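Local coordinates for molybdopterin-guanine dinucleotide biosynthesis protein A (MobA) (Archaeoglobus fulgidus, PDB 3NGW), which probably transfers a guanylyl group from GTP to molybdopterin in molybdenum cofactor biosynthesis, as MobA-like NTP transferases do, at residues Asp65-His77 and Ala141-Leu153. Sequence-based numbering, arbitrary orientation.
Sequences DLHKGVGSIAGIH and AILQGIRKILVPL
Ile73 is set between Ile142 on one branch and Ile149 on the other. Its CG2 is anti to the backbone N and lies 3.7 Å from Ile142 CG1, the two side chains running in opposite directions. Its CG1 packs 3.4 Å from Ile149 CD1. The side chain is extended at chi2 (176°), which carries CD1 on to the backbone of 146-149, 3.3 Å from Ile146 O. With an alanine here, Ile142 and Ile149 would probably lose their shared partner, and a gap would probably open beside residues 146-149. Ile142 CD1 reaches the first turns of helix 72-83, 3.4 Å from Ala74 CA and 3.5 Å from His77 CB. His77 ND1 donates a hydrogen bond to Asp65 OD1, 3.2 Å away and nearly in the ring plane. Asp65 OD2 accepts a hydrogen bond from Gly69 N, so the carboxylate links the loop to the helix. At the exposed end, Arg147 bends at chi3 (60°) and turns one guanidinium face to Val70 CG1, which sits toward its rim. No direct hydrogen bond joins the segments; a water accepts weakly from Ser72 N and donates to Arg147 O. The contact is plain packing. It joins the start of helix 72-83, which precedes strand 86-90 of the central sheet, to the end of helix 135-143 and the linker that leads to helix 150-154. Leu138 of helix 135-143 also touches Ile73, Ile76 and Ile149.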
ATOM      1  N   ASP A  65       1.690   0.317  13.918  1.00 45.27           N
ATOM      2  CA  ASP A  65       1.539  -0.986  14.572  1.00 44.60           C
ATOM      3  C   ASP A  65       1.709  -0.813  16.081  1.00 47.50           C
ATOM      4  O   ASP A  65       2.778  -0.415  16.550  1.00 41.64           O
ATOM      5  CB  ASP A  65       2.582  -1.976  14.049  1.00 42.26           C
ATOM      6  CG  ASP A  65       2.293  -3.416  14.476  1.00 54.94           C
ATOM      7  OD1 ASP A  65       1.307  -4.004  13.976  1.00 59.44           O
ATOM      8  OD2 ASP A  65       3.044  -3.958  15.313  1.00 45.89           O
ATOM      9  N   LEU A  66       0.654  -1.130  16.830  1.00 50.58           N
ATOM     10  CA  LEU A  66       0.650  -0.989  18.289  1.00 52.33           C
ATOM     11  C   LEU A  66       1.851  -1.638  18.963  1.00 51.39           C
ATOM     12  O   LEU A  66       2.415  -1.080  19.903  1.00 53.67           O
ATOM     13  CB  LEU A  66      -0.632  -1.586  18.888  1.00 53.29           C
ATOM     14  CG  LEU A  66      -1.291  -0.830  20.057  1.00 70.50           C
ATOM     15  CD1 LEU A  66      -2.364  -1.720  20.699  1.00 67.61           C
ATOM     16  CD2 LEU A  66      -0.256  -0.433  21.105  1.00 68.18           C
ATOM     17  N   HIS A  67       2.240  -2.819  18.494  1.00 47.43           N
ATOM     18  CA  HIS A  67       3.372  -3.495  19.102  1.00 58.23           C
ATOM     19  C   HIS A  67       4.667  -3.329  18.314  1.00 60.59           C
ATOM     20  O   HIS A  67       5.430  -4.276  18.106  1.00 61.58           O
ATOM     21  CB  HIS A  67       3.040  -4.972  19.333  1.00 70.38           C
ATOM     22  CG  HIS A  67       1.906  -5.184  20.291  1.00 81.20           C
ATOM     23  ND1 HIS A  67       1.824  -4.533  21.503  1.00 79.41           N
ATOM     24  CD2 HIS A  67       0.808  -5.974  20.213  1.00 84.21           C
ATOM     25  CE1 HIS A  67       0.724  -4.910  22.131  1.00 81.73           C
ATOM     26  NE2 HIS A  67       0.089  -5.784  21.370  1.00 83.59           N
ATOM     27  N   LYS A  68       4.894  -2.093  17.883  1.00 57.57           N
ATOM     28  CA  LYS A  68       6.085  -1.707  17.149  1.00 53.23           C
ATOM     29  C   LYS A  68       6.596  -2.738  16.138  1.00 53.12           C
ATOM     30  O   LYS A  68       7.780  -3.082  16.136  1.00 53.66           O
ATOM     31  CB  LYS A  68       7.191  -1.352  18.152  1.00 48.48           C
ATOM     32  CG  LYS A  68       6.688  -0.567  19.367  1.00 57.12           C
ATOM     33  CD  LYS A  68       7.823   0.140  20.112  1.00 67.27           C
ATOM     34  CE  LYS A  68       8.118   1.536  19.531  1.00 73.13           C
ATOM     35  NZ  LYS A  68       8.429   1.551  18.060  1.00 61.38           N
ATOM     36  N   GLY A  69       5.703  -3.233  15.284  1.00 51.34           N
ATOM     37  CA  GLY A  69       6.107  -4.190  14.266  1.00 49.74           C
ATOM     38  C   GLY A  69       6.779  -3.445  13.118  1.00 53.17           C
ATOM     39  O   GLY A  69       6.432  -2.296  12.839  1.00 52.09           O
ATOM     40  N   VAL A  70       7.731  -4.083  12.446  1.00 52.02           N
ATOM     41  CA  VAL A  70       8.442  -3.432  11.345  1.00 48.71           C
ATOM     42  C   VAL A  70       8.212  -4.085   9.973  1.00 50.16           C
ATOM     43  O   VAL A  70       8.131  -5.309   9.862  1.00 46.25           O
ATOM     44  CB  VAL A  70       9.969  -3.403  11.619  1.00 55.09           C
ATOM     45  CG1 VAL A  70      10.657  -2.491  10.621  1.00 51.36           C
ATOM     46  CG2 VAL A  70      10.243  -2.938  13.048  1.00 54.82           C
ATOM     47  N   GLY A  71       8.108  -3.259   8.931  1.00 44.33           N
ATOM     48  CA  GLY A  71       7.913  -3.777   7.584  1.00 42.56           C
ATOM     49  C   GLY A  71       6.498  -3.665   7.042  1.00 40.25           C
ATOM     50  O   GLY A  71       5.626  -3.093   7.685  1.00 38.52           O
ATOM     51  N   SER A  72       6.268  -4.232   5.863  1.00 35.72           N
ATOM     52  CA  SER A  72       4.960  -4.179   5.227  1.00 39.21           C
ATOM     53  C   SER A  72       3.893  -4.997   5.952  1.00 37.19           C
ATOM     54  O   SER A  72       2.771  -4.530   6.143  1.00 37.40           O
ATOM     55  CB  SER A  72       5.079  -4.645   3.779  1.00 41.30           C
ATOM     56  OG  SER A  72       5.989  -3.822   3.077  1.00 52.02           O
ATOM     57  N   ILE A  73       4.248  -6.219   6.343  1.00 38.59           N
ATOM     58  CA  ILE A  73       3.329  -7.103   7.055  1.00 35.93           C
ATOM     59  C   ILE A  73       2.791  -6.436   8.329  1.00 37.74           C
ATOM     60  O   ILE A  73       1.629  -6.612   8.688  1.00 35.10           O
ATOM     61  CB  ILE A  73       4.023  -8.416   7.469  1.00 36.02           C
ATOM     62  CG1 ILE A  73       4.577  -9.139   6.245  1.00 40.94           C
ATOM     63  CG2 ILE A  73       3.033  -9.320   8.175  1.00 30.21           C
ATOM     64  CD1 ILE A  73       5.365 -10.403   6.601  1.00 29.17           C
ATOM     65  N   ALA A  74       3.643  -5.676   9.008  1.00 29.03           N
ATOM     66  CA  ALA A  74       3.244  -5.002  10.234  1.00 31.51           C
ATOM     67  C   ALA A  74       2.317  -3.837   9.928  1.00 35.28           C
ATOM     68  O   ALA A  74       1.457  -3.483  10.737  1.00 36.14           O
ATOM     69  CB  ALA A  74       4.476  -4.508  10.978  1.00 23.99           C
ATOM     70  N   GLY A  75       2.508  -3.246   8.752  1.00 34.57           N
ATOM     71  CA  GLY A  75       1.697  -2.122   8.334  1.00 35.26           C
ATOM     72  C   GLY A  75       0.311  -2.572   7.920  1.00 33.19           C
ATOM     73  O   GLY A  75      -0.673  -1.923   8.259  1.00 32.35           O
ATOM     74  N   ILE A  76       0.234  -3.678   7.184  1.00 29.57           N
ATOM     75  CA  ILE A  76      -1.049  -4.211   6.744  1.00 26.61           C
ATOM     76  C   ILE A  76      -1.821  -4.677   7.973  1.00 34.24           C
ATOM     77  O   ILE A  76      -3.000  -4.352   8.147  1.00 39.26           O
ATOM     78  CB  ILE A  76      -0.849  -5.393   5.771  1.00 26.49           C
ATOM     79  CG1 ILE A  76      -0.210  -4.886   4.478  1.00 29.92           C
ATOM     80  CG2 ILE A  76      -2.182  -6.065   5.461  1.00 25.56           C
ATOM     81  CD1 ILE A  76       0.251  -6.001   3.542  1.00 30.33           C
ATOM     82  N   HIS A  77      -1.139  -5.426   8.836  1.00 29.76           N
ATOM     83  CA  HIS A  77      -1.733  -5.928  10.070  1.00 35.00           C
ATOM     84  C   HIS A  77      -2.320  -4.779  10.880  1.00 34.40           C
ATOM     85  O   HIS A  77      -3.437  -4.870  11.380  1.00 30.94           O
ATOM     86  CB  HIS A  77      -0.669  -6.660  10.903  1.00 45.35           C
ATOM     87  CG  HIS A  77      -1.128  -7.050  12.275  1.00 29.44           C
ATOM     88  ND1 HIS A  77      -0.823  -6.314  13.401  1.00 28.06           N
ATOM     89  CD2 HIS A  77      -1.886  -8.092  12.700  1.00 26.85           C
ATOM     90  CE1 HIS A  77      -1.373  -6.883  14.460  1.00 28.34           C
ATOM     91  NE2 HIS A  77      -2.025  -7.963  14.062  1.00 30.10           N
ATOM     92  N   ALA A 141       3.220 -13.993  11.846  1.00 42.53           N
ATOM     93  CA  ALA A 141       4.451 -13.782  11.089  1.00 42.80           C
ATOM     94  C   ALA A 141       5.304 -12.677  11.710  1.00 36.25           C
ATOM     95  O   ALA A 141       6.531 -12.789  11.787  1.00 37.44           O
ATOM     96  CB  ALA A 141       4.116 -13.436   9.644  1.00 40.80           C
ATOM     97  N   ILE A 142       4.637 -11.612  12.146  1.00 32.70           N
ATOM     98  CA  ILE A 142       5.292 -10.466  12.776  1.00 33.75           C
ATOM     99  C   ILE A 142       5.939 -10.881  14.101  1.00 33.91           C
ATOM    100  O   ILE A 142       7.077 -10.514  14.395  1.00 41.20           O
ATOM    101  CB  ILE A 142       4.272  -9.325  13.063  1.00 30.49           C
ATOM    102  CG1 ILE A 142       3.637  -8.844  11.751  1.00 41.78           C
ATOM    103  CG2 ILE A 142       4.956  -8.170  13.792  1.00 28.31           C
ATOM    104  CD1 ILE A 142       2.508  -7.812  11.942  1.00 33.58           C
ATOM    105  N   LEU A 143       5.208 -11.645  14.902  1.00 28.81           N
ATOM    106  CA  LEU A 143       5.727 -12.074  16.186  1.00 32.95           C
ATOM    107  C   LEU A 143       6.842 -13.115  16.020  1.00 41.76           C
ATOM    108  O   LEU A 143       7.745 -13.196  16.852  1.00 31.10           O
ATOM    109  CB  LEU A 143       4.584 -12.614  17.057  1.00 38.82           C
ATOM    110  CG  LEU A 143       3.462 -11.607  17.385  1.00 42.67           C
ATOM    111  CD1 LEU A 143       2.435 -12.259  18.296  1.00 41.10           C
ATOM    112  CD2 LEU A 143       4.032 -10.361  18.067  1.00 40.57           C
ATOM    113  N   GLN A 144       6.788 -13.890  14.937  1.00 39.56           N
ATOM    114  CA  GLN A 144       7.806 -14.902  14.674  1.00 34.53           C
ATOM    115  C   GLN A 144       9.039 -14.311  14.000  1.00 36.81           C
ATOM    116  O   GLN A 144      10.016 -15.018  13.768  1.00 52.18           O
ATOM    117  CB  GLN A 144       7.243 -16.020  13.789  1.00 34.41           C
ATOM    118  CG  GLN A 144       6.169 -16.842  14.465  1.00 31.10           C
ATOM    119  CD  GLN A 144       5.482 -17.814  13.532  1.00 34.99           C
ATOM    120  OE1 GLN A 144       4.530 -18.482  13.924  1.00 35.76           O
ATOM    121  NE2 GLN A 144       5.962 -17.903  12.298  1.00 28.03           N
ATOM    122  N   GLY A 145       8.996 -13.021  13.679  1.00 35.07           N
ATOM    123  CA  GLY A 145      10.127 -12.387  13.025  1.00 25.51           C
ATOM    124  C   GLY A 145      10.252 -12.759  11.555  1.00 38.53           C
ATOM    125  O   GLY A 145      11.357 -12.903  11.034  1.00 41.68           O
ATOM    126  N   ILE A 146       9.122 -12.939  10.879  1.00 42.44           N
ATOM    127  CA  ILE A 146       9.139 -13.271   9.456  1.00 43.22           C
ATOM    128  C   ILE A 146       8.754 -12.030   8.650  1.00 46.21           C
ATOM    129  O   ILE A 146       7.632 -11.537   8.759  1.00 61.51           O
ATOM    130  CB  ILE A 146       8.155 -14.419   9.135  1.00 38.79           C
ATOM    131  CG1 ILE A 146       8.636 -15.715   9.790  1.00 42.31           C
ATOM    132  CG2 ILE A 146       8.048 -14.608   7.636  1.00 44.72           C
ATOM    133  CD1 ILE A 146       7.699 -16.882   9.628  1.00 39.64           C
ATOM    134  N   ARG A 147       9.681 -11.516   7.851  1.00 56.60           N
ATOM    135  CA  ARG A 147       9.396 -10.324   7.063  1.00 60.26           C
ATOM    136  C   ARG A 147       9.119 -10.621   5.592  1.00 60.75           C
ATOM    137  O   ARG A 147       9.302  -9.762   4.731  1.00 67.89           O
ATOM    138  CB  ARG A 147      10.538  -9.316   7.196  1.00 63.70           C
ATOM    139  CG  ARG A 147      10.672  -8.729   8.602  1.00 74.47           C
ATOM    140  CD  ARG A 147      11.677  -7.579   8.654  1.00 83.64           C
ATOM    141  NE  ARG A 147      11.296  -6.479   7.766  1.00 84.24           N
ATOM    142  CZ  ARG A 147      11.977  -5.343   7.640  1.00 83.82           C
ATOM    143  NH1 ARG A 147      13.086  -5.144   8.345  1.00 86.41           N
ATOM    144  NH2 ARG A 147      11.551  -4.407   6.804  1.00 76.74           N
ATOM    145  N   LYS A 148       8.670 -11.839   5.314  1.00 53.50           N
ATOM    146  CA  LYS A 148       8.348 -12.250   3.955  1.00 52.76           C
ATOM    147  C   LYS A 148       6.845 -12.495   3.849  1.00 48.20           C
ATOM    148  O   LYS A 148       6.346 -13.553   4.227  1.00 46.28           O
ATOM    149  CB  LYS A 148       9.115 -13.524   3.599  1.00 62.27           C
ATOM    150  CG  LYS A 148      10.132 -13.354   2.479  1.00 67.26           C
ATOM    151  CD  LYS A 148      11.254 -12.394   2.862  1.00 77.26           C
ATOM    152  CE  LYS A 148      12.221 -12.176   1.702  1.00 76.89           C
ATOM    153  NZ  LYS A 148      13.318 -11.232   2.045  1.00 71.78           N
ATOM    154  N   ILE A 149       6.132 -11.507   3.321  1.00 45.50           N
ATOM    155  CA  ILE A 149       4.681 -11.586   3.185  1.00 49.87           C
ATOM    156  C   ILE A 149       4.204 -12.897   2.549  1.00 49.83           C
ATOM    157  O   ILE A 149       3.140 -13.407   2.897  1.00 49.03           O
ATOM    158  CB  ILE A 149       4.147 -10.378   2.361  1.00 44.96           C
ATOM    159  CG1 ILE A 149       2.631 -10.271   2.504  1.00 45.63           C
ATOM    160  CG2 ILE A 149       4.544 -10.525   0.895  1.00 42.10           C
ATOM    161  CD1 ILE A 149       2.173  -9.829   3.869  1.00 40.38           C
ATOM    162  N   LEU A 150       4.997 -13.448   1.637  1.00 55.95           N
ATOM    163  CA  LEU A 150       4.632 -14.689   0.956  1.00 54.48           C
ATOM    164  C   LEU A 150       4.421 -15.863   1.909  1.00 52.25           C
ATOM    165  O   LEU A 150       3.620 -16.758   1.638  1.00 50.85           O
ATOM    166  CB  LEU A 150       5.704 -15.061  -0.077  1.00 66.40           C
ATOM    167  CG  LEU A 150       6.030 -14.047  -1.184  1.00 75.33           C
ATOM    168  CD1 LEU A 150       4.739 -13.649  -1.896  1.00 67.23           C
ATOM    169  CD2 LEU A 150       6.719 -12.812  -0.592  1.00 65.64           C
ATOM    170  N   VAL A 151       5.141 -15.862   3.024  1.00 52.31           N
ATOM    171  CA  VAL A 151       5.026 -16.938   3.995  1.00 42.83           C
ATOM    172  C   VAL A 151       3.640 -17.041   4.625  1.00 41.57           C
ATOM    173  O   VAL A 151       3.020 -18.097   4.582  1.00 42.38           O
ATOM    174  CB  VAL A 151       6.082 -16.783   5.106  1.00 44.67           C
ATOM    175  CG1 VAL A 151       5.889 -17.856   6.166  1.00 49.27           C
ATOM    176  CG2 VAL A 151       7.471 -16.876   4.496  1.00 55.61           C
ATOM    177  N   PRO A 152       3.141 -15.950   5.234  1.00 41.60           N
ATOM    178  CA  PRO A 152       1.809 -16.069   5.834  1.00 38.35           C
ATOM    179  C   PRO A 152       0.684 -16.187   4.803  1.00 44.57           C
ATOM    180  O   PRO A 152      -0.376 -16.746   5.092  1.00 45.17           O
ATOM    181  CB  PRO A 152       1.708 -14.821   6.712  1.00 35.71           C
ATOM    182  CG  PRO A 152       2.660 -13.858   6.078  1.00 35.76           C
ATOM    183  CD  PRO A 152       3.804 -14.694   5.635  1.00 30.77           C
ATOM    184  N   LEU A 153       0.921 -15.684   3.595  1.00 39.75           N
ATOM    185  CA  LEU A 153      -0.090 -15.762   2.544  1.00 46.34           C
ATOM    186  C   LEU A 153      -0.363 -17.209   2.130  1.00 49.52           C
ATOM    187  O   LEU A 153      -1.455 -17.533   1.661  1.00 48.43           O
ATOM    188  CB  LEU A 153       0.336 -14.939   1.321  1.00 39.78           C
ATOM    189  CG  LEU A 153       0.258 -13.420   1.512  1.00 49.35           C
ATOM    190  CD1 LEU A 153       0.714 -12.700   0.263  1.00 35.16           C
ATOM    191  CD2 LEU A 153      -1.174 -13.041   1.871  1.00 45.38           C
TER
HETATM  192  O   HOH W   1       7.687  -7.301   5.707  1.00 50.51           O